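B-cell lymphoma 3-encoded protein (Homo sapiens, PDB 1K1A) regulates transcription of NF-kappa-B target genes, restraining p50 nuclear entry in the cytoplasm and acting in the nucleus as an activator, in complexes with p50 or p52 homodimers. Local coordinates at residues 37-42 with 66-71; 57-62 with 91-96; 159-164 with 196-201. All blocks are in the same frame, centred on the assembly; numbering follows the deposited sequence. Where two conformers were deposited one is given.

Contact 1 (37-42 with 66-71); sequences RELDIY and VTAGAS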
loop_
_atom_site.group_PDB
_atom_site.type_symbol
_atom_site.label_atom_id
_atom_site.label_comp_id
_atom_site.label_asym_id
_atom_site.label_seq_id
_atom_site.Cartn_x
_atom_site.Cartn_y
_atom_site.Cartn_z
ATOM N N ARG A 37 -7.208 22.802 21.212
ATOM C CA ARG A 37 -6.381 21.599 21.288
ATOM C C ARG A 37 -6.351 20.854 19.959
ATOM O O ARG A 37 -7.361 20.776 19.260
ATOM C CB ARG A 37 -6.887 20.661 22.383
ATOM C CG ARG A 37 -7.128 21.329 23.717
ATOM C CD ARG A 37 -7.834 20.441 24.722
ATOM N NE ARG A 37 -7.121 19.187 24.946
ATOM C CZ ARG A 37 -7.458 18.299 25.870
ATOM N NH1 ARG A 37 -8.509 18.528 26.655
ATOM N NH2 ARG A 37 -6.753 17.183 26.011
ATOM N N GLU A 38 -5.185 20.313 19.619
ATOM C CA GLU A 38 -5.016 19.511 18.416
ATOM C C GLU A 38 -5.738 18.179 18.563
ATOM O O GLU A 38 -5.816 17.628 19.660
ATOM C CB GLU A 38 -3.529 19.239 18.170
ATOM C CG GLU A 38 -2.712 20.464 17.805
ATOM C CD GLU A 38 -3.054 20.997 16.426
ATOM O OE1 GLU A 38 -2.735 20.320 15.423
ATOM O OE2 GLU A 38 -3.653 22.088 16.342
ATOM N N LEU A 39 -6.256 17.656 17.456
ATOM C CA LEU A 39 -6.878 16.338 17.448
ATOM C C LEU A 39 -5.815 15.278 17.212
ATOM O O LEU A 39 -6.014 14.105 17.511
ATOM C CB LEU A 39 -7.931 16.243 16.350
ATOM C CG LEU A 39 -9.185 17.088 16.514
ATOM C CD1 LEU A 39 -10.175 16.734 15.413
ATOM C CD2 LEU A 39 -9.794 16.852 17.878
ATOM N N ASP A 40 -4.687 15.697 16.651
ATOM C CA ASP A 40 -3.590 14.780 16.375
ATOM C C ASP A 40 -2.635 14.708 17.551
ATOM O O ASP A 40 -1.475 15.111 17.450
ATOM C CB ASP A 40 -2.849 15.192 15.105
ATOM C CG ASP A 40 -3.657 14.916 13.846
ATOM O OD1 ASP A 40 -4.386 13.894 13.812
ATOM O OD2 ASP A 40 -3.623 15.658 12.840
ATOM N N ILE A 41 -3.145 14.211 18.673
ATOM C CA ILE A 41 -2.359 14.047 19.883
ATOM C C ILE A 41 -1.898 12.605 19.997
ATOM O O ILE A 41 -2.673 11.674 19.815
ATOM C CB ILE A 41 -3.172 14.446 21.126
ATOM C CG1 ILE A 41 -4.583 13.858 21.069
ATOM C CG2 ILE A 41 -3.243 15.964 21.243
ATOM C CD1 ILE A 41 -5.626 14.838 20.609
ATOM N N TYR A 42 -0.625 12.430 20.286
ATOM C CA TYR A 42 -0.038 11.102 20.378
ATOM C C TYR A 42 -0.148 10.482 21.772
ATOM O O TYR A 42 -0.035 11.181 22.775
ATOM C CB TYR A 42 1.441 11.184 20.008
ATOM C CG TYR A 42 1.724 11.404 18.537
ATOM C CD1 TYR A 42 1.464 10.410 17.607
ATOM C CD2 TYR A 42 2.288 12.596 18.085
ATOM C CE1 TYR A 42 1.741 10.590 16.256
ATOM C CE2 TYR A 42 2.575 12.787 16.732
ATOM C CZ TYR A 42 2.300 11.770 15.827
ATOM O OH TYR A 42 2.575 11.934 14.485
ATOM N N VAL A 66 -11.427 13.140 10.395
ATOM C CA VAL A 66 -10.813 13.803 9.243
ATOM C C VAL A 66 -11.539 15.106 8.899
ATOM O O VAL A 66 -10.908 16.146 8.703
ATOM C CB VAL A 66 -10.741 12.873 8.037
ATOM C CG1 VAL A 66 -10.184 13.626 6.811
ATOM C CG2 VAL A 66 -9.842 11.672 8.382
ATOM N N THR A 67 -12.869 15.064 8.887
ATOM C CA THR A 67 -13.642 16.257 8.583
ATOM C C THR A 67 -13.416 17.348 9.649
ATOM O O THR A 67 -13.479 18.548 9.351
ATOM C CB THR A 67 -15.149 15.918 8.404
ATOM O OG1 THR A 67 -15.636 15.244 9.566
ATOM C CG2 THR A 67 -15.340 14.879 7.311
ATOM N N ALA A 68 -13.114 16.935 10.877
ATOM C CA ALA A 68 -12.851 17.890 11.959
ATOM C C ALA A 68 -11.434 18.491 11.947
ATOM O O ALA A 68 -11.130 19.383 12.741
ATOM C CB ALA A 68 -13.156 17.263 13.326
ATOM N N GLY A 69 -10.562 17.988 11.074
ATOM C CA GLY A 69 -9.225 18.553 10.948
ATOM C C GLY A 69 -8.052 17.654 11.311
ATOM O O GLY A 69 -6.890 18.100 11.293
ATOM N N ALA A 70 -8.331 16.407 11.686
ATOM C CA ALA A 70 -7.239 15.463 11.962
ATOM C C ALA A 70 -6.508 15.162 10.655
ATOM O O ALA A 70 -7.140 14.908 9.632
ATOM C CB ALA A 70 -7.768 14.183 12.581
ATOM N N SER A 71 -5.182 15.157 10.701
ATOM C CA SER A 71 -4.374 14.989 9.492
ATOM C C SER A 71 -4.172 13.538 9.075
ATOM O O SER A 71 -3.715 12.713 9.859
ATOM C CB SER A 71 -3.004 15.656 9.669
ATOM O OG SER A 71 -2.168 15.407 8.542
#

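Contact 2 (57-62 with 91-96); sequences TLPSVV and SPTCLR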
loop_
_atom_site.group_PDB
_atom_site.type_symbol
_atom_site.label_atom_id
_atom_site.label_comp_id
_atom_site.label_asym_id
_atom_site.label_seq_id
_atom_site.Cartn_x
_atom_site.Cartn_y
_atom_site.Cartn_z
ATOM N N THR A 57 -10.936 -0.338 12.852
ATOM C CA THR A 57 -11.880 -0.445 11.726
ATOM C C THR A 57 -13.222 0.250 11.985
ATOM O O THR A 57 -14.275 -0.374 11.970
ATOM C CB THR A 57 -12.085 -1.907 11.252
ATOM O OG1 THR A 57 -12.785 -2.664 12.254
ATOM C CG2 THR A 57 -10.749 -2.612 11.122
ATOM N N LEU A 58 -13.166 1.555 12.203
ATOM C CA LEU A 58 -14.356 2.361 12.452
ATOM C C LEU A 58 -14.464 3.473 11.417
ATOM O O LEU A 58 -14.095 4.620 11.689
ATOM C CB LEU A 58 -14.273 2.972 13.847
ATOM C CG LEU A 58 -14.269 1.988 15.014
ATOM C CD1 LEU A 58 -13.853 2.692 16.309
ATOM C CD2 LEU A 58 -15.647 1.342 15.158
ATOM N N PRO A 59 -14.975 3.146 10.234
ATOM C CA PRO A 59 -15.070 4.123 9.141
ATOM C C PRO A 59 -15.827 5.408 9.524
ATOM O O PRO A 59 -15.409 6.503 9.135
ATOM C CB PRO A 59 -15.804 3.347 8.043
ATOM C CG PRO A 59 -16.470 2.208 8.769
ATOM C CD PRO A 59 -15.512 1.828 9.847
ATOM N N SER A 60 -16.899 5.295 10.308
ATOM C CA SER A 60 -17.642 6.490 10.710
ATOM C C SER A 60 -16.812 7.435 11.580
ATOM O O SER A 60 -16.967 8.652 11.506
ATOM C CB SER A 60 -18.917 6.121 11.457
ATOM O OG SER A 60 -19.850 5.512 10.589
ATOM N N VAL A 61 -15.954 6.866 12.422
ATOM C CA VAL A 61 -15.084 7.666 13.271
ATOM C C VAL A 61 -13.987 8.326 12.433
ATOM O O VAL A 61 -13.631 9.494 12.651
ATOM C CB VAL A 61 -14.491 6.825 14.406
ATOM C CG1 VAL A 61 -13.651 7.686 15.341
ATOM C CG2 VAL A 61 -15.615 6.127 15.177
ATOM N N VAL A 62 -13.467 7.576 11.468
ATOM C CA VAL A 62 -12.460 8.106 10.559
ATOM C C VAL A 62 -12.999 9.370 9.880
ATOM O O VAL A 62 -12.326 10.398 9.824
ATOM C CB VAL A 62 -12.092 7.077 9.475
ATOM C CG1 VAL A 62 -11.265 7.736 8.361
ATOM C CG2 VAL A 62 -11.341 5.876 10.082
ATOM N N SER A 91 -8.579 -2.975 5.029
ATOM C CA SER A 91 -9.851 -2.307 5.287
ATOM C C SER A 91 -10.195 -1.296 4.218
ATOM O O SER A 91 -9.916 -0.110 4.358
ATOM C CB SER A 91 -9.823 -1.623 6.661
ATOM O OG SER A 91 -11.071 -1.019 6.955
ATOM N N PRO A 92 -10.808 -1.774 3.144
ATOM C CA PRO A 92 -11.247 -0.907 2.052
ATOM C C PRO A 92 -12.237 0.173 2.505
ATOM O O PRO A 92 -12.253 1.250 1.923
ATOM C CB PRO A 92 -11.956 -1.876 1.099
ATOM C CG PRO A 92 -11.431 -3.214 1.441
ATOM C CD PRO A 92 -11.098 -3.194 2.885
ATOM N N THR A 93 -13.062 -0.117 3.506
ATOM C CA THR A 93 -14.039 0.876 3.951
ATOM C C THR A 93 -13.378 2.034 4.680
ATOM O O THR A 93 -13.790 3.179 4.527
ATOM C CB THR A 93 -15.148 0.246 4.815
ATOM O OG1 THR A 93 -14.565 -0.447 5.921
ATOM C CG2 THR A 93 -15.860 -0.850 4.034
ATOM N N CYS A 94 -12.357 1.742 5.481
ATOM C CA CYS A 94 -11.635 2.811 6.158
ATOM C C CYS A 94 -10.826 3.618 5.149
ATOM O O CYS A 94 -10.709 4.837 5.268
ATOM C CB CYS A 94 -10.734 2.262 7.259
ATOM S SG CYS A 94 -11.615 1.870 8.783
ATOM N N LEU A 95 -10.273 2.937 4.152
ATOM C CA LEU A 95 -9.512 3.629 3.119
ATOM C C LEU A 95 -10.436 4.559 2.345
ATOM O O LEU A 95 -10.081 5.694 2.042
ATOM C CB LEU A 95 -8.831 2.631 2.183
ATOM C CG LEU A 95 -7.986 3.229 1.058
ATOM C CD1 LEU A 95 -6.887 4.132 1.624
ATOM C CD2 LEU A 95 -7.381 2.109 0.206
ATOM N N ARG A 96 -11.628 4.066 2.026
ATOM C CA ARG A 96 -12.615 4.878 1.341
ATOM C C ARG A 96 -13.017 6.074 2.205
ATOM O O ARG A 96 -13.127 7.189 1.717
ATOM C CB ARG A 96 -13.848 4.039 1.000
ATOM C CG ARG A 96 -14.824 4.732 0.064
ATOM C CD ARG A 96 -15.944 3.839 -0.423
ATOM N NE ARG A 96 -15.475 2.824 -1.363
ATOM C CZ ARG A 96 -15.281 3.046 -2.657
ATOM N NH1 ARG A 96 -15.513 4.248 -3.167
ATOM N NH2 ARG A 96 -14.861 2.068 -3.446
#

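Contact 3 (159-164 with 196-201); sequences ENNSLS and LPLVRT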
loop_
_atom_site.group_PDB
_atom_site.type_symbol
_atom_site.label_atom_id
_atom_site.label_comp_id
_atom_site.label_asym_id
_atom_site.label_seq_id
_atom_site.Cartn_x
_atom_site.Cartn_y
_atom_site.Cartn_z
ATOM N N GLU A 159 7.285 -11.880 -7.091
ATOM C CA GLU A 159 8.064 -12.585 -6.068
ATOM C C GLU A 159 7.190 -13.300 -5.029
ATOM O O GLU A 159 7.560 -14.371 -4.523
ATOM C CB GLU A 159 9.053 -11.638 -5.396
ATOM C CG GLU A 159 10.081 -11.088 -6.366
ATOM C CD GLU A 159 11.172 -10.289 -5.691
ATOM O OE1 GLU A 159 10.899 -9.667 -4.639
ATOM O OE2 GLU A 159 12.303 -10.272 -6.223
ATOM N N ASN A 160 6.021 -12.729 -4.736
ATOM C CA ASN A 160 5.067 -13.337 -3.805
ATOM C C ASN A 160 4.250 -14.443 -4.468
ATOM O O ASN A 160 3.360 -15.026 -3.842
ATOM C CB ASN A 160 4.086 -12.283 -3.257
ATOM C CG ASN A 160 4.779 -11.166 -2.485
ATOM O OD1 ASN A 160 5.916 -11.308 -2.033
ATOM N ND2 ASN A 160 4.080 -10.042 -2.323
ATOM N N ASN A 161 4.526 -14.703 -5.743
ATOM C CA ASN A 161 3.776 -15.696 -6.510
ATOM C C ASN A 161 2.257 -15.509 -6.411
ATOM O O ASN A 161 1.521 -16.437 -6.085
ATOM C CB ASN A 161 4.179 -17.125 -6.113
ATOM C CG ASN A 161 3.575 -18.174 -7.029
ATOM O OD1 ASN A 161 3.408 -17.942 -8.226
ATOM N ND2 ASN A 161 3.221 -19.332 -6.466
ATOM N N SER A 162 1.797 -14.289 -6.682
ATOM C CA SER A 162 0.372 -13.993 -6.669
ATOM C C SER A 162 -0.128 -13.639 -8.066
ATOM O O SER A 162 -0.023 -12.487 -8.505
ATOM C CB SER A 162 0.052 -12.843 -5.717
ATOM O OG SER A 162 -1.344 -12.557 -5.762
ATOM N N LEU A 163 -0.675 -14.629 -8.752
ATOM C CA LEU A 163 -1.208 -14.425 -10.090
ATOM C C LEU A 163 -2.341 -13.386 -10.101
ATOM O O LEU A 163 -2.485 -12.633 -11.053
ATOM C CB LEU A 163 -1.700 -15.748 -10.673
ATOM C CG LEU A 163 -2.234 -15.686 -12.102
ATOM C CD1 LEU A 163 -1.174 -15.137 -13.060
ATOM C CD2 LEU A 163 -2.706 -17.063 -12.548
ATOM N N SER A 164 -3.150 -13.364 -9.050
ATOM C CA SER A 164 -4.216 -12.370 -8.961
ATOM C C SER A 164 -3.648 -10.942 -8.996
ATOM O O SER A 164 -4.093 -10.109 -9.791
ATOM C CB SER A 164 -5.061 -12.590 -7.698
ATOM O OG SER A 164 -5.786 -13.809 -7.794
ATOM N N LEU A 196 5.205 -21.063 -13.896
ATOM C CA LEU A 196 4.565 -21.143 -15.213
ATOM C C LEU A 196 3.390 -20.185 -15.490
ATOM O O LEU A 196 3.401 -19.500 -16.497
ATOM C CB LEU A 196 4.176 -22.588 -15.555
ATOM C CG LEU A 196 5.304 -23.632 -15.486
ATOM C CD1 LEU A 196 4.844 -24.938 -16.090
ATOM C CD2 LEU A 196 6.582 -23.141 -16.172
ATOM N N PRO A 197 2.364 -20.165 -14.638
ATOM C CA PRO A 197 1.215 -19.276 -14.866
ATOM C C PRO A 197 1.645 -17.815 -14.972
ATOM O O PRO A 197 1.092 -17.067 -15.787
ATOM C CB PRO A 197 0.351 -19.494 -13.621
ATOM C CG PRO A 197 0.739 -20.855 -13.131
ATOM C CD PRO A 197 2.200 -20.977 -13.419
ATOM N N LEU A 198 2.632 -17.423 -14.170
ATOM C CA LEU A 198 3.135 -16.055 -14.202
ATOM C C LEU A 198 3.947 -15.783 -15.464
ATOM O O LEU A 198 3.858 -14.705 -16.042
ATOM C CB LEU A 198 3.962 -15.740 -12.950
ATOM C CG LEU A 198 3.157 -15.214 -11.749
ATOM C CD1 LEU A 198 2.144 -16.239 -11.279
ATOM C CD2 LEU A 198 4.068 -14.781 -10.603
ATOM N N VAL A 199 4.755 -16.752 -15.878
ATOM C CA VAL A 199 5.535 -16.589 -17.092
ATOM C C VAL A 199 4.581 -16.367 -18.262
ATOM O O VAL A 199 4.770 -15.451 -19.067
ATOM C CB VAL A 199 6.456 -17.808 -17.365
ATOM C CG1 VAL A 199 7.237 -17.604 -18.657
ATOM C CG2 VAL A 199 7.417 -18.021 -16.199
ATOM N N ARG A 200 3.534 -17.184 -18.334
ATOM C CA ARG A 200 2.557 -17.069 -19.413
ATOM C C ARG A 200 1.900 -15.694 -19.426
ATOM O O ARG A 200 1.764 -15.077 -20.486
ATOM C CB ARG A 200 1.471 -18.142 -19.295
ATOM C CG ARG A 200 1.908 -19.546 -19.727
ATOM C CD ARG A 200 0.852 -20.627 -19.493
ATOM N NE ARG A 200 1.395 -21.968 -19.687
ATOM C CZ ARG A 200 1.474 -22.891 -18.740
ATOM N NH1 ARG A 200 1.029 -22.638 -17.510
ATOM N NH2 ARG A 200 2.002 -24.075 -19.021
ATOM N N THR A 201 1.481 -15.234 -18.251
ATOM C CA THR A 201 0.808 -13.942 -18.128
ATOM C C THR A 201 1.718 -12.767 -18.516
ATOM O O THR A 201 1.322 -11.903 -19.294
ATOM C CB THR A 201 0.248 -13.765 -16.707
ATOM O OG1 THR A 201 -0.959 -14.531 -16.575
ATOM C CG2 THR A 201 -0.223 -12.338 -16.485
#

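Contact 1 (37-42 with 66-71)
L39 and D40 divide the approach to A68, A70 and S71 between them, one by packing and the other by a hydrogen bond. The leucine points its CD1 branch at the methyl group of A68, with L39 CD1 and A68 CB 3.7 Å apart, while lower down L39 CB lies 4.3 Å from A70 CB. F32 of helix 22-34 rests against the same leucine, which is buried.

D40 faces the same turn with its carboxylate. Its CG lies beside the backbone N and opposite the carbonyl carbon (chi1 -72°), a setting that carries the oxygens toward the backbone of S71. OD2 receives the S71 N-H through its syn lone pair, with S71 N and D40 OD2 2.7 Å apart and the bond nearly straight at 165°. The other oxygen, OD1, lies 3.6 Å from A70 CB, so the carboxylate spans both residues. The S71 hydroxyl turns to a different task, bonding the backbone N of M73. With an alanine here in place of D40, the S71 N-H would probably lose its acceptor, and the loop its one hydrogen bond to this turn.

D40 is the centre of an inverse gamma turn, and G69, at a phi of 116°, is where the chain leaves helical geometry, in a Schellman motif that brings A70 and S71 round to the loop. The arrangement is characteristic of stacked ankyrin repeats, in which the chain leaving ANK 1 packs beside the glycine turn that follows the second helix of ANK 2.

Contact 2 (57-62 with 91-96)
The C94 side chain is set with SG beside its own backbone N and opposite the carbonyl carbon (chi1 -80°), and this rotation aims the sulfur at the turn where T57 leads through L58 into P59. There SG meets backbone as much as side chain: it lies 3.8 Å from T57 CA and 3.8 Å from L58 N. The proline ring offers its CD at 4.0 Å from SG, and the V62 branch CG2 closes in one turn further along the helix, 4.2 Å from SG.

Beside the sulfur, the P59 ring leans on the start of the other helix, its CB 4.1 Å from T93 O. A Schellman motif with positive phi at T57 turns the chain out of helix 49-55, and L58 takes the N-cap position of helix 59-67. S91 holds the matching N-cap of helix 92-101, its OG accepting a weak bond from C94 N. V62 reaches further, touching L50 and A53 of helix 49-55 and A97 and L98 in the next helix.

In this pair each helix opens with a proline, P59 or P92; the side-by-side packing of second helices is characteristic of the ankyrin fold, here joining ANK 2 to ANK 3.

Contact 3 (159-164 with 196-201)
L163 and L198 bring the two backbones closest, their CA atoms 6.2 Å apart, where the chain rounds the Schellman turn at N161 and enters helix 163-171 through the N-cap S162, facing the first turns of helix 196-204. Methyl groups here meet both other apolar carbons and oxygens.

L163 CG is anti to the backbone N (chi1 -178°), and this carries its two methyl branches across to the other helix. CD2 comes to 4.1 Å from P197 CB, the two side chains crossing at about a right angle. L163 CD1 reaches the T201 hydroxyl, 3.6 Å from OG1. That hydroxyl is also turned back on its own helix, giving a weak hydrogen bond to P197 O. Alongside, L198 runs antiparallel to L163, and its CD1 sits 3.9 Å from L163 CB.

This is the helix-to-helix stacking of the ankyrin fold, with the second helix of ANK 5 laid beside that of ANK 6 and the leucines interleaved between them.

The N161 side chain crosses L198 obliquely, and its OD1 does the touching. With CG opposite the backbone N (chi1 -171°), N161 OD1 reaches 3.7 Å from L198 CD1 and 4.0 Å from L198 CD2, a van der Waals contact between an oxygen and two methyl groups. R193 of helix 186-193 touches N161 as well, and its NH1 bonds the carbonyl oxygen of E159. T201 also packs on V166, Q167 and L170 of helix 163-171, while L198 presses on A190.

All three contacts join successive repeats along the elongated domain, two of them through second helices and one through a loop. Contacts 1 and 2 share helix 59-67: contact 2 uses its start, and contact 1 the turn that follows its end, and their centres are about 16 Å apart. Contact 3 lies further along the stack, its centre about 31 Å from that of contact 2 and about 42 Å from that of contact 1; the nearest atoms of contacts 2 and 3 are still about 15 Å apart. Contacts 2 and 3 both pair second helices, one through a cysteine sulfur and the other through leucines.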